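Local coordinates for protein glia-derived nexin (Homo sapiens, PDB 4DY0) that inhibits the serine proteases thrombin, trypsin and urokinase as a heparin-binding serpin, and promotes neurite extension by blocking thrombin, at residues V280-L285 with H319-A324; T15-F20 with I34-I39; D126-C131 with L150-I155. All blocks are in the same frame, centred on the assembly; numbering follows the deposited sequence.

Contact 1 (V280-L285 with H319-A324); sequences VAQTDL and HILQKA. With SO4 (sulfate ion), chain D.
A281 and A324 exchange two backbone hydrogen bonds, as do T283 and Q322, pairing segments 280-284 and 319-324 antiparallel at 171°. L285 N then gives a nearly straight 2.8 Å bond to I320 O where the first strand ends.

There polar side chains take over. A chi1 of -172° carries the D284 carboxylate across to H319: ND1 donates to OD2 at 2.7 Å from above the carboxylate plane, and the carboxylate and imidazole planes are 65° apart. OD1 receives I320 N at 3.2 Å on its syn side, though well out of the carboxylate plane, and also K286 N; aspartate thus suits a strand giving way to a helix. K323, its chain extended, passes Q282 and V280; its NZ bonds to the carbonyls of D147 and N148 and weakly, at 2.9 Å, to O2 of a sulfate ion.

Apolar contact is modest: L285 CD2 meets I320 CG2 at 3.8 Å, and L321 CD2 reaches D284 CB.

These are s6A, the edge strand of serpin sheet A, and s5A, which also pairs in parallel with s3A (162-170) through L164 and N166; serpin reactive-centre loops insert between s3A and s5A. H319 NE2 bonds weakly to L154 O, and an acceptor at each nitrogen would tend to favour a protonated ring.

Contact 2 (T15-F20 with I34-I39); sequences TGIQVF and ISPHGI
The F20 ring is met by I34 at its edge: CG1 lies near the ring plane, 4.0 Å from CD1. The first torsion of F20, 174°, sends the ring off the helix toward I34, and M373 and Q375 of strand 369-376 touch it as well. P36 offers CG to I17 CG1 at 4.0 Å, the two side chains meeting at a slant, while P36 CB rests on the backbone of G16.

Glycine suits position 16 because the lack of a side chain lets P36 lie directly against its backbone: the CA atoms of G16 and P36 are 3.6 Å apart, and P36 O makes a CA-H...O contact with G16 CA at 3.5 Å. I39 CB and CG2 also pack against G16 CA. The same isoleucine extends its chain so that CD1 meets V19 CG1 tip to tip at 3.6 Å.

S35 is the N-cap of helix 36-47; its OG accepts from G38 N at 3.2 Å and bonds to L371 O too. Proline fits that helix's first turn, where a backbone N-H is not needed.

No hydrogen bond joins the segments. Serpin helices A (5-26) and B (36-47), the latter beneath sheet A with I39 and I34 touching Q322, are held here with the end of strand 32-34 by shape and buried hydrocarbon.

Contact 3 (D126-C131 with L150-I155); sequences DPASAC and LSPDLI
The CA atoms of P127 and P152 lie 4.9 Å apart, and those of C131 and L150 5.4 Å, so the opening turn of helix 127-141 runs close beside the 150-155 segment. D126 occupies the N-cap position, and its carbonyl O receives A130 N at 2.8 Å, the first bond of that turn. On the other side residues 152-154 form a short 3-10 turn, in which I155 N bonds to P152 O. Both prolines stand at the start of a helical turn, where their fixed phi fits and the missing N-H costs nothing. No hydrogen bond passes between the segments.

C131 carries much of the packing. A chi1 of -58° turns SG away from its own carbonyl carbon and into the bend of 150-155, 3.3 Å from S151 C and 3.4 Å from I155 CD1, while L150 CB and P152 CD lie a little farther off. The slim, polarisable sulfur suits a place with backbone so near. I155 spreads over the helix with both branches: CD1 reaches toward C131 and A130 CB, and CG2 touches P127 CB at 4.1 Å. P152 faces P127 with CB and lays its CG 3.8 Å from A128 CA, where a small alanine admits the ring.

Helix 127-141 is helix F of the serpin fold. The 150-155 segment, part of its connection to strand 162-170 (s3A), folds back onto the start of that helix. F124 and T160 also touch I155, and L150 packs on L321, which places the connection beside strand 319-328 of sheet A.

From the N terminus, contact 2 comes first, closing a short loop between helices 5-26 and 36-47. Contact 3 follows, returning the chain after helix 127-141 to the start of that helix. Contact 1 closes last, pairing strand 266-284 with strand 319-328 across a connection containing helix 286-291. The three lie in series, neither nested nor crossed. Contact 1 touches both others: Q322 OE1 probably accepts a hydrogen bond from S35 N at 2.8 Å, and the 319-324 segment also lies against 150-155 of contact 3. Contacts 2 and 3 stay about 14 Å apart at their nearest atoms, so the strand pair connects the buried helix-pair contact to the outlying loop.

Contact 1 (V280-L285 with H319-A324)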
loop_
_atom_site.group_PDB
_atom_site.type_symbol
_atom_site.label_atom_id
_atom_site.label_comp_id
_atom_site.label_asym_id
_atom_site.label_seq_id
_atom_site.Cartn_x
_atom_site.Cartn_y
_atom_site.Cartn_z
ATOM N N VAL A 280 -8.094 6.555 -2.694
ATOM C CA VAL A 280 -8.080 5.379 -3.549
ATOM C C VAL A 280 -7.236 5.596 -4.805
ATOM O O VAL A 280 -7.346 6.626 -5.473
ATOM C CB VAL A 280 -9.506 4.960 -3.952
ATOM C CG1 VAL A 280 -10.270 6.157 -4.518
ATOM C CG2 VAL A 280 -9.461 3.820 -4.953
ATOM N N ALA A 281 -6.393 4.619 -5.121
ATOM C CA ALA A 281 -5.563 4.685 -6.314
ATOM C C ALA A 281 -5.225 3.292 -6.827
ATOM O O ALA A 281 -5.115 2.339 -6.056
ATOM C CB ALA A 281 -4.293 5.468 -6.034
ATOM N N GLN A 282 -5.069 3.181 -8.138
ATOM C CA GLN A 282 -4.617 1.946 -8.746
ATOM C C GLN A 282 -3.333 2.230 -9.502
ATOM O O GLN A 282 -3.098 3.353 -9.940
ATOM C CB GLN A 282 -5.670 1.393 -9.700
ATOM C CG GLN A 282 -5.220 0.145 -10.436
ATOM C CD GLN A 282 -6.140 -0.224 -11.581
ATOM O OE1 GLN A 282 -7.360 -0.299 -11.415
ATOM N NE2 GLN A 282 -5.558 -0.461 -12.753
ATOM N N THR A 283 -2.500 1.215 -9.664
ATOM C CA THR A 283 -1.254 1.414 -10.359
ATOM C C THR A 283 -0.713 0.102 -10.904
ATOM O O THR A 283 -0.966 -0.966 -10.350
ATOM C CB THR A 283 -0.209 2.065 -9.431
ATOM O OG1 THR A 283 0.755 2.769 -10.218
ATOM C CG2 THR A 283 0.499 1.014 -8.587
ATOM N N ASP A 284 0.022 0.194 -12.006
ATOM C CA ASP A 284 0.736 -0.944 -12.550
ATOM C C ASP A 284 2.161 -0.892 -12.020
ATOM O O ASP A 284 2.886 0.069 -12.276
ATOM C CB ASP A 284 0.724 -0.887 -14.078
ATOM C CG ASP A 284 1.287 -2.141 -14.716
ATOM O OD1 ASP A 284 1.731 -3.041 -13.975
ATOM O OD2 ASP A 284 1.290 -2.223 -15.961
ATOM N N LEU A 285 2.563 -1.923 -11.285
ATOM C CA LEU A 285 3.866 -1.934 -10.619
ATOM C C LEU A 285 5.033 -2.225 -11.558
ATOM O O LEU A 285 6.191 -2.093 -11.170
ATOM C CB LEU A 285 3.857 -2.946 -9.470
ATOM C CG LEU A 285 3.449 -2.440 -8.083
ATOM C CD1 LEU A 285 2.652 -1.152 -8.172
ATOM C CD2 LEU A 285 2.682 -3.511 -7.312
ATOM N N HIS A 319 1.158 -7.480 -16.396
ATOM C CA HIS A 319 0.857 -6.380 -15.490
ATOM C C HIS A 319 0.790 -6.896 -14.064
ATOM O O HIS A 319 0.390 -8.039 -13.824
ATOM C CB HIS A 319 -0.491 -5.741 -15.832
ATOM C CG HIS A 319 -0.551 -5.140 -17.200
ATOM N ND1 HIS A 319 0.189 -4.034 -17.562
ATOM C CD2 HIS A 319 -1.276 -5.481 -18.291
ATOM C CE1 HIS A 319 -0.069 -3.727 -18.820
ATOM N NE2 HIS A 319 -0.955 -4.589 -19.287
ATOM N N ILE A 320 1.189 -6.045 -13.125
ATOM C CA ILE A 320 1.008 -6.305 -11.708
ATOM C C ILE A 320 0.210 -5.143 -11.147
ATOM O O ILE A 320 0.757 -4.067 -10.907
ATOM C CB ILE A 320 2.351 -6.404 -10.967
ATOM C CG1 ILE A 320 3.201 -7.537 -11.552
ATOM C CG2 ILE A 320 2.120 -6.625 -9.478
ATOM C CD1 ILE A 320 4.620 -7.588 -11.008
ATOM N N LEU A 321 -1.088 -5.359 -10.962
ATOM C CA LEU A 321 -2.000 -4.286 -10.581
ATOM C C LEU A 321 -2.291 -4.261 -9.090
ATOM O O LEU A 321 -2.710 -5.262 -8.507
ATOM C CB LEU A 321 -3.314 -4.413 -11.345
ATOM C CG LEU A 321 -3.163 -4.521 -12.860
ATOM C CD1 LEU A 321 -4.485 -4.912 -13.492
ATOM C CD2 LEU A 321 -2.644 -3.217 -13.445
ATOM N N GLN A 322 -2.063 -3.104 -8.480
ATOM C CA GLN A 322 -2.411 -2.896 -7.085
ATOM C C GLN A 322 -3.418 -1.762 -6.961
ATOM O O GLN A 322 -3.234 -0.690 -7.540
ATOM C CB GLN A 322 -1.170 -2.574 -6.255
ATOM C CG GLN A 322 -1.481 -2.286 -4.796
ATOM C CD GLN A 322 -0.233 -2.074 -3.966
ATOM O OE1 GLN A 322 0.298 -0.962 -3.887
ATOM N NE2 GLN A 322 0.243 -3.146 -3.332
ATOM N N LYS A 323 -4.487 -2.009 -6.212
ATOM C CA LYS A 323 -5.453 -0.967 -5.908
ATOM C C LYS A 323 -5.622 -0.864 -4.402
ATOM O O LYS A 323 -5.868 -1.859 -3.725
ATOM C CB LYS A 323 -6.790 -1.253 -6.582
ATOM C CG LYS A 323 -7.763 -0.088 -6.543
ATOM C CD LYS A 323 -8.743 -0.159 -7.704
ATOM C CE LYS A 323 -9.741 0.988 -7.662
ATOM N NZ LYS A 323 -10.518 1.067 -8.927
ATOM N N ALA A 324 -5.472 0.345 -3.880
ATOM C CA ALA A 324 -5.549 0.570 -2.445
ATOM C C ALA A 324 -6.635 1.587 -2.163
ATOM O O ALA A 324 -6.763 2.582 -2.876
ATOM C CB ALA A 324 -4.204 1.048 -1.901
HETATM S S SO4 D . -13.865 1.381 -6.960
HETATM O O1 SO4 D . -14.763 2.483 -6.547
HETATM O O2 SO4 D . -12.464 1.856 -6.944
HETATM O O3 SO4 D . -14.012 0.249 -6.016
HETATM O O4 SO4 D . -14.218 0.944 -8.332
#

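Contact 2 (T15-F20 with I34-I39)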
loop_
_atom_site.group_PDB
_atom_site.type_symbol
_atom_site.label_atom_id
_atom_site.label_comp_id
_atom_site.label_asym_id
_atom_site.label_seq_id
_atom_site.Cartn_x
_atom_site.Cartn_y
_atom_site.Cartn_z
ATOM N N THR A 15 11.170 -2.251 0.428
ATOM C CA THR A 15 11.046 -2.485 -1.004
ATOM C C THR A 15 9.794 -1.772 -1.498
ATOM O O THR A 15 9.830 -1.038 -2.484
ATOM C CB THR A 15 10.952 -3.987 -1.343
ATOM O OG1 THR A 15 12.213 -4.610 -1.089
ATOM C CG2 THR A 15 10.602 -4.189 -2.809
ATOM N N GLY A 16 8.689 -1.982 -0.794
ATOM C CA GLY A 16 7.433 -1.359 -1.166
ATOM C C GLY A 16 7.499 0.154 -1.135
ATOM O O GLY A 16 6.956 0.826 -2.006
ATOM N N ILE A 17 8.162 0.697 -0.123
ATOM C CA ILE A 17 8.276 2.144 0.012
ATOM C C ILE A 17 9.119 2.735 -1.126
ATOM O O ILE A 17 8.797 3.799 -1.669
ATOM C CB ILE A 17 8.853 2.534 1.387
ATOM C CG1 ILE A 17 7.860 2.174 2.496
ATOM C CG2 ILE A 17 9.178 4.024 1.440
ATOM C CD1 ILE A 17 8.395 2.402 3.900
ATOM N N GLN A 18 10.187 2.037 -1.493
ATOM C CA GLN A 18 11.046 2.475 -2.589
ATOM C C GLN A 18 10.248 2.622 -3.875
ATOM O O GLN A 18 10.471 3.551 -4.653
ATOM C CB GLN A 18 12.201 1.495 -2.800
ATOM C CG GLN A 18 13.327 1.658 -1.793
ATOM C CD GLN A 18 14.399 0.601 -1.947
ATOM O OE1 GLN A 18 14.862 0.028 -0.961
ATOM N NE2 GLN A 18 14.798 0.331 -3.186
ATOM N N VAL A 19 9.316 1.701 -4.092
ATOM C CA VAL A 19 8.431 1.789 -5.241
ATOM C C VAL A 19 7.583 3.051 -5.139
ATOM O O VAL A 19 7.498 3.829 -6.090
ATOM C CB VAL A 19 7.532 0.542 -5.368
ATOM C CG1 VAL A 19 6.453 0.765 -6.412
ATOM C CG2 VAL A 19 8.381 -0.684 -5.704
ATOM N N PHE A 20 6.971 3.267 -3.977
ATOM C CA PHE A 20 6.196 4.487 -3.758
ATOM C C PHE A 20 7.019 5.728 -4.105
ATOM O O PHE A 20 6.526 6.646 -4.773
ATOM C CB PHE A 20 5.709 4.570 -2.310
ATOM C CG PHE A 20 5.028 5.870 -1.970
ATOM C CD1 PHE A 20 3.669 6.040 -2.202
ATOM C CD2 PHE A 20 5.745 6.923 -1.418
ATOM C CE1 PHE A 20 3.040 7.230 -1.889
ATOM C CE2 PHE A 20 5.121 8.123 -1.106
ATOM C CZ PHE A 20 3.769 8.276 -1.339
ATOM N N ILE A 34 -0.415 3.479 -2.228
ATOM C CA ILE A 34 0.236 2.202 -2.446
ATOM C C ILE A 34 0.170 1.380 -1.165
ATOM O O ILE A 34 -0.015 1.930 -0.071
ATOM C CB ILE A 34 1.725 2.429 -2.779
ATOM C CG1 ILE A 34 1.874 3.103 -4.146
ATOM C CG2 ILE A 34 2.502 1.134 -2.714
ATOM C CD1 ILE A 34 1.325 2.296 -5.279
ATOM N N SER A 35 0.318 0.066 -1.298
ATOM C CA SER A 35 0.497 -0.791 -0.134
ATOM C C SER A 35 1.885 -1.407 -0.177
ATOM O O SER A 35 2.105 -2.388 -0.880
ATOM C CB SER A 35 -0.555 -1.890 -0.092
ATOM O OG SER A 35 -0.280 -2.776 0.976
ATOM N N PRO A 36 2.840 -0.815 0.557
ATOM C CA PRO A 36 4.215 -1.309 0.507
ATOM C C PRO A 36 4.312 -2.793 0.840
ATOM O O PRO A 36 5.059 -3.529 0.190
ATOM C CB PRO A 36 4.924 -0.470 1.572
ATOM C CG PRO A 36 4.153 0.822 1.585
ATOM C CD PRO A 36 2.715 0.405 1.375
ATOM N N HIS A 37 3.566 -3.234 1.846
ATOM C CA HIS A 37 3.592 -4.640 2.222
ATOM C C HIS A 37 2.986 -5.518 1.133
ATOM O O HIS A 37 3.458 -6.631 0.884
ATOM C CB HIS A 37 2.852 -4.875 3.533
ATOM C CG HIS A 37 2.771 -6.316 3.914
ATOM N ND1 HIS A 37 3.771 -6.956 4.614
ATOM C CD2 HIS A 37 1.825 -7.253 3.667
ATOM C CE1 HIS A 37 3.435 -8.221 4.796
ATOM N NE2 HIS A 37 2.259 -8.425 4.231
ATOM N N GLY A 38 1.930 -5.019 0.496
ATOM C CA GLY A 38 1.292 -5.737 -0.602
ATOM C C GLY A 38 2.264 -5.944 -1.748
ATOM O O GLY A 38 2.211 -6.951 -2.455
ATOM N N ILE A 39 3.155 -4.979 -1.937
ATOM C CA ILE A 39 4.179 -5.092 -2.960
ATOM C C ILE A 39 5.120 -6.239 -2.603
ATOM O O ILE A 39 5.459 -7.066 -3.448
ATOM C CB ILE A 39 4.948 -3.764 -3.125
ATOM C CG1 ILE A 39 4.025 -2.704 -3.735
ATOM C CG2 ILE A 39 6.181 -3.958 -3.985
ATOM C CD1 ILE A 39 4.718 -1.405 -4.091
#

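Contact 3 (D126-C131 with L150-I155)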
loop_
_atom_site.group_PDB
_atom_site.type_symbol
_atom_site.label_atom_id
_atom_site.label_comp_id
_atom_site.label_asym_id
_atom_site.label_seq_id
_atom_site.Cartn_x
_atom_site.Cartn_y
_atom_site.Cartn_z
ATOM N N ASP A 126 -10.635 -13.249 -24.579
ATOM C CA ASP A 126 -11.772 -12.330 -24.604
ATOM C C ASP A 126 -11.568 -11.214 -23.580
ATOM O O ASP A 126 -12.141 -11.254 -22.485
ATOM C CB ASP A 126 -13.077 -13.078 -24.316
ATOM C CG ASP A 126 -14.281 -12.153 -24.254
ATOM O OD1 ASP A 126 -15.368 -12.608 -23.838
ATOM O OD2 ASP A 126 -14.142 -10.968 -24.617
ATOM N N PRO A 127 -10.750 -10.212 -23.941
ATOM C CA PRO A 127 -10.326 -9.154 -23.030
ATOM C C PRO A 127 -11.459 -8.676 -22.125
ATOM O O PRO A 127 -11.373 -8.809 -20.902
ATOM C CB PRO A 127 -9.888 -8.041 -23.979
ATOM C CG PRO A 127 -9.396 -8.766 -25.180
ATOM C CD PRO A 127 -10.259 -9.988 -25.313
ATOM N N ALA A 128 -12.515 -8.137 -22.731
ATOM C CA ALA A 128 -13.650 -7.606 -21.980
ATOM C C ALA A 128 -14.180 -8.583 -20.924
ATOM O O ALA A 128 -14.243 -8.252 -19.741
ATOM C CB ALA A 128 -14.764 -7.177 -22.929
ATOM N N SER A 129 -14.562 -9.784 -21.344
ATOM C CA SER A 129 -15.071 -10.768 -20.392
ATOM C C SER A 129 -14.025 -11.052 -19.324
ATOM O O SER A 129 -14.347 -11.205 -18.145
ATOM C CB SER A 129 -15.485 -12.063 -21.094
ATOM N N ALA A 130 -12.767 -11.115 -19.746
ATOM C CA ALA A 130 -11.661 -11.351 -18.825
ATOM C C ALA A 130 -11.643 -10.318 -17.698
ATOM O O ALA A 130 -11.534 -10.674 -16.520
ATOM C CB ALA A 130 -10.338 -11.350 -19.573
ATOM N N CYS A 131 -11.754 -9.043 -18.065
ATOM C CA CYS A 131 -11.783 -7.962 -17.085
ATOM C C CYS A 131 -13.000 -8.082 -16.181
ATOM O O CYS A 131 -12.919 -7.818 -14.980
ATOM C CB CYS A 131 -11.781 -6.603 -17.784
ATOM S SG CYS A 131 -10.365 -6.349 -18.865
ATOM N N LEU A 150 -9.402 -3.501 -14.153
ATOM C CA LEU A 150 -8.916 -3.649 -15.518
ATOM C C LEU A 150 -9.891 -3.170 -16.576
ATOM O O LEU A 150 -11.103 -3.134 -16.363
ATOM C CB LEU A 150 -8.555 -5.105 -15.812
ATOM C CG LEU A 150 -7.657 -5.825 -14.814
ATOM C CD1 LEU A 150 -8.472 -6.262 -13.604
ATOM C CD2 LEU A 150 -7.008 -7.017 -15.488
ATOM N N SER A 151 -9.333 -2.813 -17.725
ATOM C CA SER A 151 -10.109 -2.500 -18.907
ATOM C C SER A 151 -9.584 -3.343 -20.055
ATOM O O SER A 151 -8.399 -3.676 -20.090
ATOM C CB SER A 151 -9.994 -1.015 -19.249
ATOM O OG SER A 151 -10.899 -0.251 -18.480
ATOM N N PRO A 152 -10.339 -3.534 -21.070
ATOM C CA PRO A 152 -9.896 -4.394 -22.118
ATOM C C PRO A 152 -8.562 -3.974 -22.723
ATOM O O PRO A 152 -7.819 -4.785 -23.155
ATOM C CB PRO A 152 -11.025 -4.229 -23.100
ATOM C CG PRO A 152 -12.136 -4.096 -22.314
ATOM C CD PRO A 152 -11.780 -3.440 -21.058
ATOM N N ASP A 153 -8.296 -2.693 -22.748
ATOM C CA ASP A 153 -7.157 -2.076 -23.373
ATOM C C ASP A 153 -5.860 -2.473 -22.776
ATOM O O ASP A 153 -4.849 -2.342 -23.386
ATOM C CB ASP A 153 -7.297 -0.586 -23.261
ATOM C CG ASP A 153 -7.389 -0.154 -21.864
ATOM O OD1 ASP A 153 -8.473 -0.245 -21.293
ATOM O OD2 ASP A 153 -6.372 0.240 -21.310
ATOM N N LEU A 154 -5.899 -2.910 -21.547
ATOM C CA LEU A 154 -4.742 -3.419 -20.892
ATOM C C LEU A 154 -4.500 -4.861 -21.220
ATOM O O LEU A 154 -3.563 -5.432 -20.745
ATOM C CB LEU A 154 -4.924 -3.328 -19.404
ATOM C CG LEU A 154 -4.675 -2.023 -18.699
ATOM C CD1 LEU A 154 -5.220 -2.132 -17.356
ATOM C CD2 LEU A 154 -3.259 -1.860 -18.615
ATOM N N ILE A 155 -5.370 -5.491 -21.983
ATOM C CA ILE A 155 -5.192 -6.899 -22.239
ATOM C C ILE A 155 -4.924 -7.099 -23.684
ATOM O O ILE A 155 -5.443 -6.425 -24.496
ATOM C CB ILE A 155 -6.365 -7.661 -21.809
ATOM C CG1 ILE A 155 -6.401 -7.652 -20.306
ATOM C CG2 ILE A 155 -6.265 -9.041 -22.260
ATOM C CD1 ILE A 155 -7.624 -8.204 -19.739
#